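Long-range contact in rhodopsin (Rubrobacter xylanophilus, PDB 6KFQ), which binds retinal within a seven-helix membrane bundle and pumps protons, retaining that activity alongside exceptionally high thermostability: residues R155-L167 with L215-G227. Numbering follows the deposited sequence.
Sequences RRTPAVAQIFRTL and LLLSSRQALSDIG
I163 reaches from helix 158-184 into the bend between helices 194-218 and 220-228. Its CB faces S219, and I163 CG2 lies 3.7 Å from A222 CB. The longer branch runs past S219 because chi1 of -176° turns CG1 away from the backbone N, and I163 CD1 ends 3.2 Å from S219 OG and 3.5 Å from L215 O. S219 OG can lie against a hydrocarbon because it donates to L215 O (2.8 Å), nearly in line with the carbonyl. Beyond the bend the axes of 158-167 and 220-227 come within 8.0 Å, and alanine suits the crossing: A222 CB is small enough to lie against A159 O while V160 CG2 packs on A222 O. V160 CG2 also meets I226 CG1, which covers one face of the R156 guanidinium; R156 NE hydrogen-bonds to L89 O in helix 70-90. At the start of helix 158-184, the N-cap residue T157 donates from OG1 to D225 OD2 (2.6 Å) from above the carboxylate plane and accepts weakly from V160 N. The short bond to D225 is thus the main polar link between this helix and the C-terminal one, set beside a patch of small aliphatic groups at one end of the bundle.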
ATOM      1  N   ARG A 155     -23.534   5.018   2.719  1.00 43.35           N
ATOM      2  CA  ARG A 155     -24.291   5.943   3.553  1.00 49.54           C
ATOM      3  C   ARG A 155     -23.678   7.335   3.595  1.00 46.90           C
ATOM      4  O   ARG A 155     -24.257   8.238   4.204  1.00 49.05           O
ATOM      5  CB  ARG A 155     -24.400   5.402   4.985  1.00 54.51           C
ATOM      6  CG  ARG A 155     -25.155   4.094   5.107  1.00 62.08           C
ATOM      7  CD  ARG A 155     -25.460   3.773   6.565  1.00 69.72           C
ATOM      8  NE  ARG A 155     -24.247   3.757   7.381  1.00 73.97           N
ATOM      9  CZ  ARG A 155     -24.213   3.429   8.670  1.00 77.76           C
ATOM     10  NH1 ARG A 155     -25.329   3.085   9.301  1.00 78.93           N
ATOM     11  NH2 ARG A 155     -23.061   3.443   9.328  1.00 78.33           N
ATOM     12  N   ARG A 156     -22.513   7.518   2.996  1.00 45.16           N
ATOM     13  CA  ARG A 156     -21.879   8.820   2.930  1.00 43.55           C
ATOM     14  C   ARG A 156     -22.473   9.611   1.772  1.00 44.50           C
ATOM     15  O   ARG A 156     -23.352   9.132   1.051  1.00 44.71           O
ATOM     16  CB  ARG A 156     -20.372   8.650   2.792  1.00 43.39           C
ATOM     17  CG  ARG A 156     -19.771   7.832   3.922  1.00 46.28           C
ATOM     18  CD  ARG A 156     -19.533   8.694   5.138  1.00 50.25           C
ATOM     19  NE  ARG A 156     -18.107   8.878   5.370  1.00 51.80           N
ATOM     20  CZ  ARG A 156     -17.571   9.930   5.978  1.00 49.39           C
ATOM     21  NH1 ARG A 156     -18.347  10.921   6.416  1.00 52.61           N
ATOM     22  NH2 ARG A 156     -16.256   9.991   6.144  1.00 39.34           N
ATOM     23  N   THR A 157     -21.993  10.841   1.585  1.00 46.85           N
ATOM     24  CA  THR A 157     -22.510  11.671   0.505  1.00 48.98           C
ATOM     25  C   THR A 157     -22.147  11.042  -0.838  1.00 45.65           C
ATOM     26  O   THR A 157     -21.208  10.251  -0.923  1.00 39.73           O
ATOM     27  CB  THR A 157     -21.943  13.085   0.589  1.00 50.23           C
ATOM     28  OG1 THR A 157     -20.519  13.034   0.455  1.00 46.82           O
ATOM     29  CG2 THR A 157     -22.313  13.735   1.911  1.00 53.47           C
ATOM     30  N   PRO A 158     -22.894  11.366  -1.901  1.00 49.13           N
ATOM     31  CA  PRO A 158     -22.582  10.781  -3.216  1.00 46.70           C
ATOM     32  C   PRO A 158     -21.134  10.961  -3.649  1.00 43.78           C
ATOM     33  O   PRO A 158     -20.555  10.037  -4.235  1.00 42.89           O
ATOM     34  CB  PRO A 158     -23.559  11.515  -4.146  1.00 50.33           C
ATOM     35  CG  PRO A 158     -24.721  11.816  -3.279  1.00 53.81           C
ATOM     36  CD  PRO A 158     -24.137  12.156  -1.939  1.00 52.90           C
ATOM     37  N   ALA A 159     -20.518  12.107  -3.350  1.00 42.27           N
ATOM     38  CA  ALA A 159     -19.133  12.318  -3.772  1.00 42.34           C
ATOM     39  C   ALA A 159     -18.172  11.451  -2.975  1.00 37.46           C
ATOM     40  O   ALA A 159     -17.191  10.936  -3.524  1.00 33.61           O
ATOM     41  CB  ALA A 159     -18.743  13.785  -3.626  1.00 42.98           C
ATOM     42  N   VAL A 160     -18.410  11.320  -1.672  1.00 35.54           N
ATOM     43  CA  VAL A 160     -17.579  10.440  -0.852  1.00 34.12           C
ATOM     44  C   VAL A 160     -17.733   8.992  -1.302  1.00 32.84           C
ATOM     45  O   VAL A 160     -16.747   8.264  -1.463  1.00 31.66           O
ATOM     46  CB  VAL A 160     -17.936  10.610   0.637  1.00 37.62           C
ATOM     47  CG1 VAL A 160     -17.233   9.553   1.475  1.00 36.59           C
ATOM     48  CG2 VAL A 160     -17.555  12.019   1.093  1.00 40.64           C
ATOM     49  N   ALA A 161     -18.975   8.547  -1.497  1.00 36.15           N
ATOM     50  CA  ALA A 161     -19.205   7.181  -1.961  1.00 34.07           C
ATOM     51  C   ALA A 161     -18.492   6.927  -3.285  1.00 36.27           C
ATOM     52  O   ALA A 161     -17.949   5.839  -3.510  1.00 33.18           O
ATOM     53  CB  ALA A 161     -20.709   6.922  -2.095  1.00 36.46           C
ATOM     54  N   GLN A 162     -18.455   7.933  -4.161  1.00 37.00           N
ATOM     55  CA  GLN A 162     -17.868   7.748  -5.487  1.00 37.39           C
ATOM     56  C   GLN A 162     -16.350   7.619  -5.415  1.00 36.87           C
ATOM     57  O   GLN A 162     -15.759   6.744  -6.065  1.00 36.98           O
ATOM     58  CB  GLN A 162     -18.280   8.904  -6.404  1.00 44.72           C
ATOM     59  CG  GLN A 162     -17.675   8.824  -7.797  1.00 50.78           C
ATOM     60  CD  GLN A 162     -18.049  10.014  -8.661  1.00 60.98           C
ATOM     61  OE1 GLN A 162     -19.025  10.715  -8.389  1.00 66.98           O
ATOM     62  NE2 GLN A 162     -17.271  10.247  -9.707  1.00 64.82           N
ATOM     63  N   ILE A 163     -15.687   8.477  -4.634  1.00 33.97           N
ATOM     64  CA  ILE A 163     -14.236   8.375  -4.549  1.00 31.80           C
ATOM     65  C   ILE A 163     -13.839   7.132  -3.768  1.00 34.28           C
ATOM     66  O   ILE A 163     -12.854   6.460  -4.098  1.00 30.54           O
ATOM     67  CB  ILE A 163     -13.613   9.648  -3.944  1.00 36.29           C
ATOM     68  CG1 ILE A 163     -12.078   9.533  -3.970  1.00 34.90           C
ATOM     69  CG2 ILE A 163     -14.084   9.857  -2.519  1.00 35.49           C
ATOM     70  CD1 ILE A 163     -11.498   9.286  -5.363  1.00 34.38           C
ATOM     71  N   PHE A 164     -14.604   6.790  -2.731  1.00 35.26           N
ATOM     72  CA  PHE A 164     -14.314   5.543  -2.041  1.00 29.69           C
ATOM     73  C   PHE A 164     -14.340   4.369  -3.012  1.00 28.62           C
ATOM     74  O   PHE A 164     -13.416   3.550  -3.045  1.00 29.54           O
ATOM     75  CB  PHE A 164     -15.302   5.270  -0.911  1.00 29.41           C
ATOM     76  CG  PHE A 164     -15.111   3.892  -0.343  1.00 29.75           C
ATOM     77  CD1 PHE A 164     -14.109   3.656   0.584  1.00 30.00           C
ATOM     78  CD2 PHE A 164     -15.844   2.815  -0.823  1.00 29.98           C
ATOM     79  CE1 PHE A 164     -13.877   2.370   1.077  1.00 27.72           C
ATOM     80  CE2 PHE A 164     -15.615   1.533  -0.338  1.00 31.80           C
ATOM     81  CZ  PHE A 164     -14.624   1.315   0.609  1.00 29.93           C
ATOM     82  N   ARG A 165     -15.414   4.261  -3.791  1.00 30.19           N
ATOM     83  CA  ARG A 165     -15.545   3.128  -4.698  1.00 34.25           C
ATOM     84  C   ARG A 165     -14.402   3.095  -5.700  1.00 33.87           C
ATOM     85  O   ARG A 165     -13.859   2.024  -5.997  1.00 32.78           O
ATOM     86  CB  ARG A 165     -16.900   3.191  -5.401  1.00 36.87           C
ATOM     87  CG  ARG A 165     -18.046   2.820  -4.472  1.00 44.51           C
ATOM     88  CD  ARG A 165     -19.383   3.308  -4.991  1.00 53.30           C
ATOM     89  NE  ARG A 165     -20.432   3.126  -3.991  1.00 60.39           N
ATOM     90  CZ  ARG A 165     -21.589   3.779  -3.994  1.00 66.47           C
ATOM     91  NH1 ARG A 165     -21.845   4.668  -4.943  1.00 68.92           N
ATOM     92  NH2 ARG A 165     -22.484   3.549  -3.042  1.00 69.84           N
ATOM     93  N   THR A 166     -14.007   4.262  -6.209  1.00 34.58           N
ATOM     94  CA  THR A 166     -12.890   4.323  -7.142  1.00 31.62           C
ATOM     95  C   THR A 166     -11.598   3.851  -6.488  1.00 27.99           C
ATOM     96  O   THR A 166     -10.872   3.026  -7.052  1.00 26.48           O
ATOM     97  CB  THR A 166     -12.737   5.744  -7.680  1.00 32.58           C
ATOM     98  OG1 THR A 166     -13.893   6.070  -8.452  1.00 34.36           O
ATOM     99  CG2 THR A 166     -11.490   5.847  -8.551  1.00 33.07           C
ATOM    100  N   LEU A 167     -11.289   4.372  -5.295  1.00 25.59           N
ATOM    101  CA  LEU A 167     -10.045   3.991  -4.636  1.00 26.59           C
ATOM    102  C   LEU A 167     -10.076   2.537  -4.186  1.00 25.53           C
ATOM    103  O   LEU A 167      -9.044   1.853  -4.200  1.00 23.97           O
ATOM    104  CB  LEU A 167      -9.785   4.908  -3.448  1.00 30.52           C
ATOM    105  CG  LEU A 167      -9.510   6.374  -3.796  1.00 32.18           C
ATOM    106  CD1 LEU A 167      -9.256   7.150  -2.522  1.00 32.80           C
ATOM    107  CD2 LEU A 167      -8.340   6.499  -4.759  1.00 29.33           C
ATOM    108  N   LEU A 215      -5.836  10.694  -6.829  1.00 33.19           N
ATOM    109  CA  LEU A 215      -7.287  10.570  -6.906  1.00 38.65           C
ATOM    110  C   LEU A 215      -7.954  11.000  -5.606  1.00 36.90           C
ATOM    111  O   LEU A 215      -8.968  11.707  -5.628  1.00 38.12           O
ATOM    112  CB  LEU A 215      -7.665   9.132  -7.254  1.00 35.33           C
ATOM    113  CG  LEU A 215      -7.259   8.681  -8.654  1.00 36.83           C
ATOM    114  CD1 LEU A 215      -7.520   7.194  -8.838  1.00 37.10           C
ATOM    115  CD2 LEU A 215      -7.978   9.510  -9.718  1.00 40.01           C
ATOM    116  N   LEU A 216      -7.393  10.596  -4.465  1.00 33.64           N
ATOM    117  CA  LEU A 216      -7.973  10.960  -3.174  1.00 34.75           C
ATOM    118  C   LEU A 216      -7.917  12.469  -2.951  1.00 40.71           C
ATOM    119  O   LEU A 216      -8.942  13.122  -2.706  1.00 41.44           O
ATOM    120  CB  LEU A 216      -7.237  10.226  -2.048  1.00 32.97           C
ATOM    121  CG  LEU A 216      -7.695  10.628  -0.642  1.00 39.54           C
ATOM    122  CD1 LEU A 216      -9.176  10.352  -0.469  1.00 39.56           C
ATOM    123  CD2 LEU A 216      -6.879   9.904   0.424  1.00 40.67           C
ATOM    124  N   LEU A 217      -6.716  13.039  -3.025  1.00 39.64           N
ATOM    125  CA  LEU A 217      -6.519  14.429  -2.624  1.00 41.67           C
ATOM    126  C   LEU A 217      -7.047  15.423  -3.648  1.00 43.43           C
ATOM    127  O   LEU A 217      -7.209  16.600  -3.312  1.00 44.67           O
ATOM    128  CB  LEU A 217      -5.035  14.686  -2.354  1.00 41.60           C
ATOM    129  CG  LEU A 217      -4.460  13.779  -1.265  1.00 41.87           C
ATOM    130  CD1 LEU A 217      -3.043  14.195  -0.890  1.00 42.22           C
ATOM    131  CD2 LEU A 217      -5.363  13.768  -0.041  1.00 43.28           C
ATOM    132  N   SER A 218      -7.331  14.988  -4.873  1.00 48.44           N
ATOM    133  CA  SER A 218      -7.988  15.850  -5.849  1.00 54.10           C
ATOM    134  C   SER A 218      -9.510  15.847  -5.719  1.00 51.98           C
ATOM    135  O   SER A 218     -10.171  16.676  -6.358  1.00 51.16           O
ATOM    136  CB  SER A 218      -7.598  15.433  -7.268  1.00 53.97           C
ATOM    137  OG  SER A 218      -6.192  15.466  -7.432  1.00 57.41           O
ATOM    138  N   SER A 219     -10.078  14.937  -4.921  1.00 49.37           N
ATOM    139  CA  SER A 219     -11.529  14.847  -4.730  1.00 48.88           C
ATOM    140  C   SER A 219     -11.967  15.845  -3.658  1.00 50.40           C
ATOM    141  O   SER A 219     -12.421  15.490  -2.565  1.00 47.22           O
ATOM    142  CB  SER A 219     -11.940  13.429  -4.351  1.00 48.02           C
ATOM    143  OG  SER A 219     -11.589  12.493  -5.347  1.00 49.54           O
ATOM    144  N   ARG A 220     -11.856  17.127  -4.011  1.00 47.99           N
ATOM    145  CA  ARG A 220     -12.077  18.191  -3.038  1.00 51.01           C
ATOM    146  C   ARG A 220     -13.523  18.248  -2.568  1.00 49.78           C
ATOM    147  O   ARG A 220     -13.777  18.579  -1.405  1.00 52.84           O
ATOM    148  CB  ARG A 220     -11.662  19.540  -3.633  1.00 54.08           C
ATOM    149  CG  ARG A 220     -10.215  19.572  -4.109  1.00 55.23           C
ATOM    150  CD  ARG A 220      -9.834  20.957  -4.631  1.00 57.00           C
ATOM    151  NE  ARG A 220     -10.153  21.986  -3.648  1.00 59.61           N
ATOM    152  CZ  ARG A 220      -9.414  22.251  -2.575  1.00 56.72           C
ATOM    153  NH1 ARG A 220      -8.296  21.576  -2.349  1.00 54.83           N
ATOM    154  NH2 ARG A 220      -9.791  23.201  -1.729  1.00 59.20           N
ATOM    155  N   GLN A 221     -14.478  17.940  -3.447  1.00 56.55           N
ATOM    156  CA  GLN A 221     -15.879  17.924  -3.034  1.00 58.34           C
ATOM    157  C   GLN A 221     -16.113  16.874  -1.962  1.00 55.98           C
ATOM    158  O   GLN A 221     -16.755  17.141  -0.940  1.00 55.55           O
ATOM    159  CB  GLN A 221     -16.783  17.658  -4.234  1.00 64.49           C
ATOM    160  CG  GLN A 221     -18.238  17.417  -3.858  1.00 71.81           C
ATOM    161  CD  GLN A 221     -19.044  16.846  -5.005  1.00 76.44           C
ATOM    162  OE1 GLN A 221     -18.497  16.526  -6.061  1.00 78.09           O
ATOM    163  NE2 GLN A 221     -20.350  16.706  -4.802  1.00 78.10           N
ATOM    164  N   ALA A 222     -15.598  15.665  -2.186  1.00 46.36           N
ATOM    165  CA  ALA A 222     -15.730  14.597  -1.200  1.00 46.99           C
ATOM    166  C   ALA A 222     -15.064  14.983   0.114  1.00 43.97           C
ATOM    167  O   ALA A 222     -15.647  14.827   1.191  1.00 45.74           O
ATOM    168  CB  ALA A 222     -15.128  13.311  -1.759  1.00 42.67           C
ATOM    169  N   LEU A 223     -13.835  15.495   0.038  1.00 46.98           N
ATOM    170  CA  LEU A 223     -13.131  15.932   1.238  1.00 46.53           C
ATOM    171  C   LEU A 223     -13.945  16.978   1.993  1.00 48.58           C
ATOM    172  O   LEU A 223     -14.210  16.830   3.192  1.00 54.41           O
ATOM    173  CB  LEU A 223     -11.747  16.469   0.862  1.00 48.71           C
ATOM    174  CG  LEU A 223     -10.857  15.386   0.234  1.00 49.56           C
ATOM    175  CD1 LEU A 223      -9.468  15.913  -0.065  1.00 52.65           C
ATOM    176  CD2 LEU A 223     -10.798  14.153   1.126  1.00 49.05           C
ATOM    177  N   SER A 224     -14.402  18.015   1.290  1.00 48.51           N
ATOM    178  CA  SER A 224     -15.175  19.061   1.952  1.00 56.93           C
ATOM    179  C   SER A 224     -16.462  18.503   2.542  1.00 55.58           C
ATOM    180  O   SER A 224     -16.897  18.941   3.612  1.00 57.45           O
ATOM    181  CB  SER A 224     -15.476  20.202   0.977  1.00 65.61           C
ATOM    182  OG  SER A 224     -16.322  19.775  -0.073  1.00 70.93           O
ATOM    183  N   ASP A 225     -17.083  17.529   1.864  1.00 56.32           N
ATOM    184  CA  ASP A 225     -18.234  16.833   2.432  1.00 54.63           C
ATOM    185  C   ASP A 225     -17.896  16.254   3.799  1.00 54.84           C
ATOM    186  O   ASP A 225     -18.658  16.400   4.762  1.00 55.97           O
ATOM    187  CB  ASP A 225     -18.700  15.720   1.487  1.00 52.89           C
ATOM    188  CG  ASP A 225     -19.580  16.227   0.359  1.00 55.76           C
ATOM    189  OD1 ASP A 225     -19.928  17.424   0.357  1.00 57.26           O
ATOM    190  OD2 ASP A 225     -19.930  15.415  -0.527  1.00 54.56           O
ATOM    191  N   ILE A 226     -16.741  15.593   3.897  1.00 53.81           N
ATOM    192  CA  ILE A 226     -16.321  14.986   5.157  1.00 53.90           C
ATOM    193  C   ILE A 226     -15.904  16.058   6.155  1.00 54.60           C
ATOM    194  O   ILE A 226     -16.238  15.981   7.344  1.00 50.40           O
ATOM    195  CB  ILE A 226     -15.186  13.975   4.901  1.00 53.59           C
ATOM    196  CG1 ILE A 226     -15.698  12.819   4.045  1.00 51.30           C
ATOM    197  CG2 ILE A 226     -14.608  13.451   6.215  1.00 54.43           C
ATOM    198  CD1 ILE A 226     -14.613  11.873   3.589  1.00 47.21           C
ATOM    199  N   GLY A 227     -15.174  17.075   5.690  1.00 56.62           N
ATOM    200  CA  GLY A 227     -14.729  18.124   6.593  1.00 61.45           C
ATOM    201  C   GLY A 227     -15.877  18.910   7.195  1.00 65.08           C
ATOM    202  O   GLY A 227     -15.828  19.303   8.364  1.00 65.86           O
TER